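Local coordinates for protein probable transcriptional regulator (PDB 3HIM) that probably binds regulatory DNA through an N-terminal helix-turn-helix domain and controls transcription as a regulator of the TetR family, at residues Glu61-His72 with Leu118-Ile129; Ala89-Tyr100 with Thr136-Gly147. One frame throughout, in Å; residues are numbered along the deposited sequence. Where two conformers were deposited one is given.

Interaction 1 (Glu61-His72 with Leu118-Ile129)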
# COMPACT_ATOMS: atom_id res chain seq x y z
N GLU B 61 10.25 13.43 16.37
CA GLU B 61 10.64 13.23 14.98
C GLU B 61 11.89 12.39 14.88
O GLU B 61 12.04 11.62 13.92
CB GLU B 61 10.83 14.58 14.26
CG GLU B 61 11.10 14.44 12.75
CD GLU B 61 12.57 14.19 12.42
OE1 GLU B 61 13.43 14.37 13.31
OE2 GLU B 61 12.87 13.81 11.27
N SER B 62 12.78 12.53 15.87
CA SER B 62 14.01 11.77 15.92
C SER B 62 13.67 10.30 16.07
O SER B 62 14.35 9.44 15.50
CB SER B 62 14.91 12.24 17.07
OG SER B 62 14.47 11.73 18.33
N LEU B 63 12.62 10.02 16.83
CA LEU B 63 12.20 8.66 17.13
C LEU B 63 11.52 8.03 15.91
O LEU B 63 11.74 6.83 15.62
CB LEU B 63 11.26 8.66 18.34
CG LEU B 63 10.57 7.35 18.74
CD1 LEU B 63 11.55 6.20 18.93
CD2 LEU B 63 9.75 7.58 20.01
N LEU B 64 10.71 8.82 15.21
CA LEU B 64 10.11 8.37 13.96
C LEU B 64 11.20 8.06 12.91
O LEU B 64 11.14 7.02 12.23
CB LEU B 64 9.13 9.42 13.42
CG LEU B 64 8.62 9.14 12.00
CD1 LEU B 64 7.63 7.97 12.04
CD2 LEU B 64 7.98 10.40 11.40
N TYR B 65 12.18 8.96 12.79
CA TYR B 65 13.30 8.77 11.89
C TYR B 65 14.04 7.49 12.22
O TYR B 65 14.33 6.70 11.32
CB TYR B 65 14.24 9.97 11.93
CG TYR B 65 15.54 9.73 11.17
CD1 TYR B 65 15.53 9.44 9.80
CD2 TYR B 65 16.77 9.77 11.83
CE1 TYR B 65 16.72 9.20 9.10
CE2 TYR B 65 17.97 9.54 11.14
CZ TYR B 65 17.93 9.26 9.77
OH TYR B 65 19.08 9.03 9.08
N ALA B 66 14.34 7.26 13.51
CA ALA B 66 14.97 6.00 13.89
C ALA B 66 14.14 4.80 13.44
O ALA B 66 14.67 3.87 12.86
CB ALA B 66 15.25 5.94 15.41
N ILE B 67 12.84 4.82 13.69
CA ILE B 67 11.95 3.72 13.28
C ILE B 67 12.00 3.53 11.76
O ILE B 67 12.16 2.43 11.27
CB ILE B 67 10.50 3.97 13.80
CG1 ILE B 67 10.45 3.84 15.33
CG2 ILE B 67 9.49 3.01 13.16
CD1 ILE B 67 9.20 4.41 15.96
N SER B 68 11.93 4.62 11.01
CA SER B 68 11.83 4.56 9.57
C SER B 68 13.17 4.11 8.94
O SER B 68 13.20 3.31 7.99
CB SER B 68 11.39 5.93 9.03
OG SER B 68 11.21 5.87 7.63
N LEU B 69 14.27 4.60 9.48
CA LEU B 69 15.60 4.19 9.05
C LEU B 69 15.82 2.70 9.28
O LEU B 69 16.24 1.96 8.38
CB LEU B 69 16.65 5.00 9.84
CG LEU B 69 18.13 4.74 9.58
CD1 LEU B 69 18.53 5.19 8.16
CD2 LEU B 69 18.94 5.48 10.65
N GLU B 70 15.49 2.27 10.50
CA GLU B 70 15.65 0.88 10.90
C GLU B 70 14.91 0.02 9.90
O GLU B 70 15.50 -0.89 9.31
CB GLU B 70 15.10 0.70 12.31
CG GLU B 70 15.04 -0.75 12.85
CD GLU B 70 14.78 -0.80 14.36
OE1 GLU B 70 13.80 -0.18 14.87
OE2 GLU B 70 15.56 -1.46 15.06
N GLY B 71 13.62 0.33 9.69
CA GLY B 71 12.74 -0.41 8.77
C GLY B 71 13.23 -0.41 7.34
O GLY B 71 13.33 -1.46 6.72
N HIS B 72 13.57 0.77 6.81
CA HIS B 72 14.08 0.89 5.45
C HIS B 72 15.40 0.14 5.22
O HIS B 72 15.54 -0.57 4.24
CB HIS B 72 14.18 2.35 5.02
CG HIS B 72 12.83 2.98 4.76
ND1 HIS B 72 12.22 2.95 3.52
CD2 HIS B 72 11.96 3.60 5.59
CE1 HIS B 72 11.05 3.55 3.60
NE2 HIS B 72 10.86 3.95 4.84
N LEU B 118 6.08 9.66 6.50
CA LEU B 118 7.25 10.29 5.86
C LEU B 118 7.16 11.80 5.79
O LEU B 118 8.18 12.50 5.84
CB LEU B 118 7.47 9.75 4.45
CG LEU B 118 7.94 8.30 4.35
CD1 LEU B 118 7.66 7.79 2.94
CD2 LEU B 118 9.41 8.17 4.73
N ARG B 119 5.93 12.28 5.68
CA ARG B 119 5.60 13.70 5.66
C ARG B 119 6.05 14.39 6.95
O ARG B 119 6.19 15.62 6.97
CB ARG B 119 4.09 13.90 5.50
CG ARG B 119 3.29 13.39 6.70
CD ARG B 119 1.79 13.55 6.57
NE ARG B 119 1.13 12.72 7.58
CZ ARG B 119 0.20 11.81 7.33
NH1 ARG B 119 -0.25 11.62 6.10
NH2 ARG B 119 -0.30 11.10 8.32
N SER B 120 6.25 13.61 8.01
CA SER B 120 6.64 14.15 9.30
C SER B 120 8.15 14.22 9.50
O SER B 120 8.62 14.76 10.49
CB SER B 120 6.02 13.34 10.44
OG SER B 120 4.64 13.61 10.56
N LEU B 121 8.92 13.69 8.55
CA LEU B 121 10.38 13.65 8.71
C LEU B 121 10.98 15.00 8.38
O LEU B 121 10.51 15.69 7.49
CB LEU B 121 10.99 12.58 7.80
CG LEU B 121 10.66 11.10 8.11
CD1 LEU B 121 11.32 10.19 7.08
CD2 LEU B 121 11.11 10.71 9.51
N SER B 122 12.01 15.39 9.12
CA SER B 122 12.81 16.57 8.76
C SER B 122 13.36 16.41 7.32
O SER B 122 13.38 15.29 6.78
CB SER B 122 13.99 16.73 9.73
OG SER B 122 15.03 15.81 9.41
N PRO B 123 13.78 17.52 6.70
CA PRO B 123 14.37 17.48 5.36
C PRO B 123 15.57 16.54 5.25
O PRO B 123 15.60 15.71 4.34
CB PRO B 123 14.80 18.94 5.13
CG PRO B 123 13.76 19.72 5.90
CD PRO B 123 13.54 18.91 7.15
N GLU B 124 16.53 16.63 6.16
CA GLU B 124 17.71 15.76 6.11
C GLU B 124 17.31 14.30 6.26
O GLU B 124 17.85 13.42 5.58
CB GLU B 124 18.74 16.13 7.18
N HIS B 125 16.35 14.04 7.15
CA HIS B 125 15.91 12.67 7.39
C HIS B 125 15.11 12.14 6.20
O HIS B 125 15.27 10.97 5.80
CB HIS B 125 15.10 12.56 8.66
CG HIS B 125 15.87 12.84 9.92
ND1 HIS B 125 15.26 13.24 11.09
CD2 HIS B 125 17.20 12.77 10.19
CE1 HIS B 125 16.18 13.40 12.03
NE2 HIS B 125 17.37 13.13 11.51
N PHE B 126 14.25 12.99 5.64
CA PHE B 126 13.53 12.59 4.43
C PHE B 126 14.47 12.21 3.28
O PHE B 126 14.25 11.19 2.62
CB PHE B 126 12.53 13.66 3.96
CG PHE B 126 11.68 13.20 2.81
CD1 PHE B 126 10.58 12.38 3.03
CD2 PHE B 126 11.99 13.56 1.51
CE1 PHE B 126 9.77 11.94 1.96
CE2 PHE B 126 11.18 13.14 0.42
CZ PHE B 126 10.08 12.33 0.65
N ALA B 127 15.51 13.02 3.04
CA ALA B 127 16.45 12.73 1.94
C ALA B 127 17.18 11.40 2.15
O ALA B 127 17.48 10.71 1.20
CB ALA B 127 17.45 13.85 1.75
N ILE B 128 17.46 11.04 3.41
CA ILE B 128 18.17 9.78 3.67
C ILE B 128 17.27 8.57 3.41
O ILE B 128 17.69 7.57 2.83
CB ILE B 128 18.72 9.75 5.10
CG1 ILE B 128 19.89 10.73 5.26
CG2 ILE B 128 19.13 8.32 5.52
CD1 ILE B 128 20.18 11.07 6.77
N ILE B 129 16.02 8.68 3.85
CA ILE B 129 15.05 7.61 3.68
C ILE B 129 14.75 7.39 2.19
O ILE B 129 14.69 6.26 1.72
CB ILE B 129 13.75 7.88 4.48
CG1 ILE B 129 14.05 7.88 6.00
CG2 ILE B 129 12.65 6.89 4.11
CD1 ILE B 129 14.66 6.56 6.60

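Interaction 2 (Ala89-Tyr100 with Thr136-Gly147)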
# COMPACT_ATOMS: atom_id res chain seq x y z
N ALA B 89 19.24 -15.09 -13.27
CA ALA B 89 18.32 -14.00 -12.97
C ALA B 89 16.94 -14.44 -12.46
O ALA B 89 16.46 -13.86 -11.48
CB ALA B 89 18.19 -13.09 -14.18
N PRO B 90 16.30 -15.46 -13.09
CA PRO B 90 14.97 -15.83 -12.57
C PRO B 90 14.99 -16.29 -11.11
O PRO B 90 14.06 -15.95 -10.36
CB PRO B 90 14.53 -16.96 -13.49
CG PRO B 90 15.32 -16.75 -14.75
CD PRO B 90 16.65 -16.27 -14.27
N ASP B 91 16.05 -17.01 -10.72
CA ASP B 91 16.27 -17.51 -9.35
C ASP B 91 16.55 -16.35 -8.39
O ASP B 91 16.16 -16.40 -7.23
CB ASP B 91 17.48 -18.46 -9.28
CG ASP B 91 17.29 -19.72 -10.10
OD1 ASP B 91 16.40 -20.52 -9.79
OD2 ASP B 91 18.05 -19.90 -11.07
N ARG B 92 17.31 -15.36 -8.87
CA ARG B 92 17.55 -14.11 -8.14
C ARG B 92 16.24 -13.37 -7.85
O ARG B 92 16.03 -12.85 -6.75
CB ARG B 92 18.50 -13.20 -8.93
CG ARG B 92 19.92 -13.78 -9.11
CD ARG B 92 20.83 -12.93 -9.98
NE ARG B 92 21.04 -11.61 -9.40
CZ ARG B 92 21.75 -10.63 -9.96
NH1 ARG B 92 22.32 -10.80 -11.14
NH2 ARG B 92 21.85 -9.44 -9.36
N LEU B 93 15.36 -13.33 -8.84
CA LEU B 93 14.07 -12.69 -8.71
C LEU B 93 13.14 -13.44 -7.76
O LEU B 93 12.50 -12.83 -6.93
CB LEU B 93 13.41 -12.49 -10.09
CG LEU B 93 12.20 -11.55 -10.08
CD1 LEU B 93 12.64 -10.11 -9.73
CD2 LEU B 93 11.44 -11.62 -11.40
N MET B 94 13.08 -14.77 -7.87
CA MET B 94 12.34 -15.56 -6.90
C MET B 94 12.81 -15.23 -5.48
O MET B 94 12.01 -15.06 -4.56
CB MET B 94 12.48 -17.06 -7.18
CG MET B 94 11.83 -17.55 -8.49
SD MET B 94 12.22 -19.28 -8.95
CE MET B 94 12.20 -20.09 -7.35
N SER B 95 14.13 -15.15 -5.31
CA SER B 95 14.71 -15.08 -3.97
C SER B 95 14.46 -13.73 -3.31
O SER B 95 14.06 -13.64 -2.13
CB SER B 95 16.23 -15.34 -4.04
OG SER B 95 16.79 -15.37 -2.75
N THR B 96 14.70 -12.67 -4.08
CA THR B 96 14.53 -11.33 -3.57
C THR B 96 13.06 -10.99 -3.37
O THR B 96 12.73 -10.35 -2.37
CB THR B 96 15.15 -10.29 -4.48
OG1 THR B 96 14.64 -10.48 -5.81
CG2 THR B 96 16.69 -10.41 -4.46
N VAL B 97 12.18 -11.41 -4.31
CA VAL B 97 10.73 -11.21 -4.14
C VAL B 97 10.22 -11.95 -2.88
O VAL B 97 9.52 -11.35 -2.05
CB VAL B 97 9.88 -11.60 -5.41
CG1 VAL B 97 8.38 -11.55 -5.10
CG2 VAL B 97 10.19 -10.65 -6.58
N THR B 98 10.59 -13.23 -2.74
CA THR B 98 10.30 -13.97 -1.51
C THR B 98 10.70 -13.20 -0.22
O THR B 98 9.87 -13.00 0.67
CB THR B 98 10.98 -15.36 -1.48
OG1 THR B 98 10.53 -16.10 -2.62
CG2 THR B 98 10.62 -16.14 -0.19
N ALA B 99 11.97 -12.81 -0.13
CA ALA B 99 12.47 -12.04 1.03
C ALA B 99 11.74 -10.71 1.18
O ALA B 99 11.41 -10.30 2.28
CB ALA B 99 13.97 -11.79 0.90
N TYR B 100 11.50 -10.04 0.07
CA TYR B 100 10.83 -8.75 0.12
C TYR B 100 9.41 -8.87 0.66
O TYR B 100 9.04 -8.15 1.60
CB TYR B 100 10.81 -8.13 -1.26
CG TYR B 100 10.35 -6.69 -1.32
CD1 TYR B 100 11.07 -5.66 -0.70
CD2 TYR B 100 9.22 -6.36 -2.07
CE1 TYR B 100 10.64 -4.30 -0.82
CE2 TYR B 100 8.79 -5.05 -2.18
CZ TYR B 100 9.50 -4.02 -1.56
OH TYR B 100 9.03 -2.75 -1.71
N THR B 136 16.48 0.23 -2.69
CA THR B 136 15.62 -0.94 -2.60
C THR B 136 15.05 -1.29 -3.97
O THR B 136 15.09 -2.46 -4.38
CB THR B 136 14.49 -0.70 -1.55
OG1 THR B 136 15.10 -0.42 -0.29
CG2 THR B 136 13.62 -1.91 -1.39
N THR B 137 14.55 -0.29 -4.69
CA THR B 137 14.01 -0.53 -6.02
C THR B 137 15.12 -1.01 -6.96
O THR B 137 14.90 -1.91 -7.76
CB THR B 137 13.34 0.74 -6.61
OG1 THR B 137 12.30 1.16 -5.75
CG2 THR B 137 12.73 0.46 -8.00
N LYS B 138 16.30 -0.40 -6.85
CA LYS B 138 17.42 -0.71 -7.75
C LYS B 138 17.87 -2.20 -7.66
O LYS B 138 18.40 -2.74 -8.65
CB LYS B 138 18.60 0.25 -7.53
N VAL B 139 17.64 -2.84 -6.51
CA VAL B 139 17.94 -4.27 -6.34
C VAL B 139 17.13 -5.07 -7.34
O VAL B 139 17.63 -6.01 -7.97
CB VAL B 139 17.67 -4.80 -4.91
CG1 VAL B 139 17.85 -6.34 -4.85
CG2 VAL B 139 18.57 -4.10 -3.89
N PHE B 140 15.88 -4.67 -7.51
CA PHE B 140 15.02 -5.37 -8.45
C PHE B 140 15.36 -4.99 -9.88
O PHE B 140 15.44 -5.86 -10.74
CB PHE B 140 13.53 -5.16 -8.12
CG PHE B 140 13.08 -5.86 -6.85
CD1 PHE B 140 13.04 -7.25 -6.77
CD2 PHE B 140 12.68 -5.12 -5.74
CE1 PHE B 140 12.62 -7.90 -5.59
CE2 PHE B 140 12.26 -5.75 -4.57
CZ PHE B 140 12.23 -7.15 -4.49
N THR B 141 15.61 -3.71 -10.15
CA THR B 141 15.92 -3.31 -11.53
C THR B 141 17.21 -3.98 -12.04
O THR B 141 17.25 -4.41 -13.20
CB THR B 141 15.95 -1.74 -11.74
OG1 THR B 141 16.94 -1.17 -10.89
CG2 THR B 141 14.64 -1.12 -11.37
N ARG B 142 18.22 -4.11 -11.18
CA ARG B 142 19.45 -4.82 -11.53
C ARG B 142 19.14 -6.27 -11.95
O ARG B 142 19.60 -6.73 -13.00
CB ARG B 142 20.47 -4.78 -10.39
N ILE B 143 18.33 -6.97 -11.15
CA ILE B 143 17.99 -8.37 -11.43
C ILE B 143 17.24 -8.45 -12.76
O ILE B 143 17.57 -9.28 -13.60
CB ILE B 143 17.18 -9.03 -10.28
CG1 ILE B 143 18.11 -9.29 -9.09
CG2 ILE B 143 16.49 -10.35 -10.73
CD1 ILE B 143 17.40 -9.28 -7.75
N ILE B 144 16.28 -7.55 -12.96
CA ILE B 144 15.47 -7.55 -14.17
C ILE B 144 16.35 -7.27 -15.40
O ILE B 144 16.22 -7.94 -16.44
CB ILE B 144 14.27 -6.62 -14.06
CG1 ILE B 144 13.35 -7.08 -12.91
CG2 ILE B 144 13.48 -6.62 -15.37
CD1 ILE B 144 12.23 -6.08 -12.56
N GLU B 145 17.26 -6.31 -15.25
CA GLU B 145 18.26 -6.02 -16.27
C GLU B 145 19.13 -7.24 -16.55
O GLU B 145 19.34 -7.60 -17.70
CB GLU B 145 19.15 -4.86 -15.81
CG GLU B 145 18.47 -3.51 -15.90
CD GLU B 145 19.26 -2.38 -15.28
OE1 GLU B 145 20.42 -2.59 -14.84
OE2 GLU B 145 18.73 -1.26 -15.24
N ALA B 146 19.63 -7.87 -15.49
CA ALA B 146 20.47 -9.05 -15.66
C ALA B 146 19.79 -10.08 -16.54
O ALA B 146 20.40 -10.62 -17.45
CB ALA B 146 20.83 -9.64 -14.32
N GLY B 147 18.51 -10.36 -16.27
CA GLY B 147 17.73 -11.36 -17.01
C GLY B 147 17.46 -10.98 -18.46
O GLY B 147 17.39 -11.85 -19.35

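Interaction 1 (Glu61-His72 with Leu118-Ile129)
A His-carboxylate hydrogen bond beside an offset aromatic stack joins E61 and Y65, on the helix that links the DNA-binding region to the C-terminal domain of this TetR-family protein, to S122 and H125 at the start of helix 123-149. Segments 61-72 and 123-129 run nearly parallel, 9° apart. E61 OE2 accepts two nearly straight bonds, from S122 N at 2.8 Å and from H125 ND1 at 2.5 Å, a length too short to be taken as exact. The carboxylate lies nearly coplanar with the imidazole and meets its edge, whereas S122 N approaches from above the carboxylate plane. S122 OG caps the helix by accepting from H125 N. With CG anti to the backbone N (chi1 171°), the Y65 ring lies flat over one imidazole face, centroids 3.6 Å apart and planes at 4°. Further along, I129 is a knob among Y65, S68, L69 and H72, its CG2 centred over the H72 ring at 3.6 Å from the centroid, a CH-pi contact. Held flat by Y65 and met straight at its edge by the E61 carboxylate, the H125 imidazole has little freedom to turn, and the adjacent charge would probably favour its protonated form.

Interaction 2 (Ala89-Tyr100 with Thr136-Gly147)
The F140 ring turns its edge to the face of Y100, an edge-to-face pair with centroids 5.2 Å apart and planes at 75°. F140 CE2 stands over the centre of the tyrosine ring, while T136 CG2 comes obliquely to Y100 CE1. Round the rim of F140, near its plane, lie L93 CD1, V97 N and Y100 CB, the last 3.7 Å from F140 CZ; T96 OG1 approaches F140 CE1 obliquely at 3.3 Å. The phenyl group reaches this site because its CG is anti to the carbonyl carbon (chi1 -70°), which brings the ring in among L93, T96, V97 and Y100 as a knob into a hole. Replacing F140 by alanine would probably open a gap among those four residues and take from the Y100 face the aromatic edge that F140 sets against it. Segments 89-100 and 136-147 pack antiparallel in the all-helical C-terminal domain of the TetR fold, their axes crossing at -157° and 8.9 Å apart at closest approach. One turn beyond F140, I143 forms a second knob among A89, R92, L93 and T96: its CG2 packs 3.8 Å from L93 CB, and its CD1 meets T96 CG2 tip to tip at 3.6 Å. T96 OG1 donates to R92 O, which also accepts from T96 N on the opposite face of the carbonyl plane, so the hydroxyl's polar need is met within its own helix. The R92 chain bends at chi3 and lies obliquely against I143 CG1, with NH1 3.7 Å from A146 CB; its charge is paired with D83 through NE. Y100 OH bonds to T166 O on helix 158-175. At the far end A89 CB sits 3.3 Å from G147 CA, closer than usual van der Waals contact.

How the interactions relate
From the N terminus, helix 60-82 supplies the first half of interaction 1 and helix 89-106 the first half of interaction 2; helix 108-116 follows, and the chain then reaches helix 123-149, which serves both. Its beginning and the residues before it close the loop of interaction 1 after 45 intervening residues, and residues 136-147 close that of interaction 2 after 35. The segments alternate, so the two closures cross rather than nest. Their centres are 26 Å apart, on opposite sides of the chain's centre. Helix 123-149 thus joins the linking helix near the predicted DNA-binding region to helix 89-106 in the C-terminal part of the fold, passing from parallel to antiparallel packing.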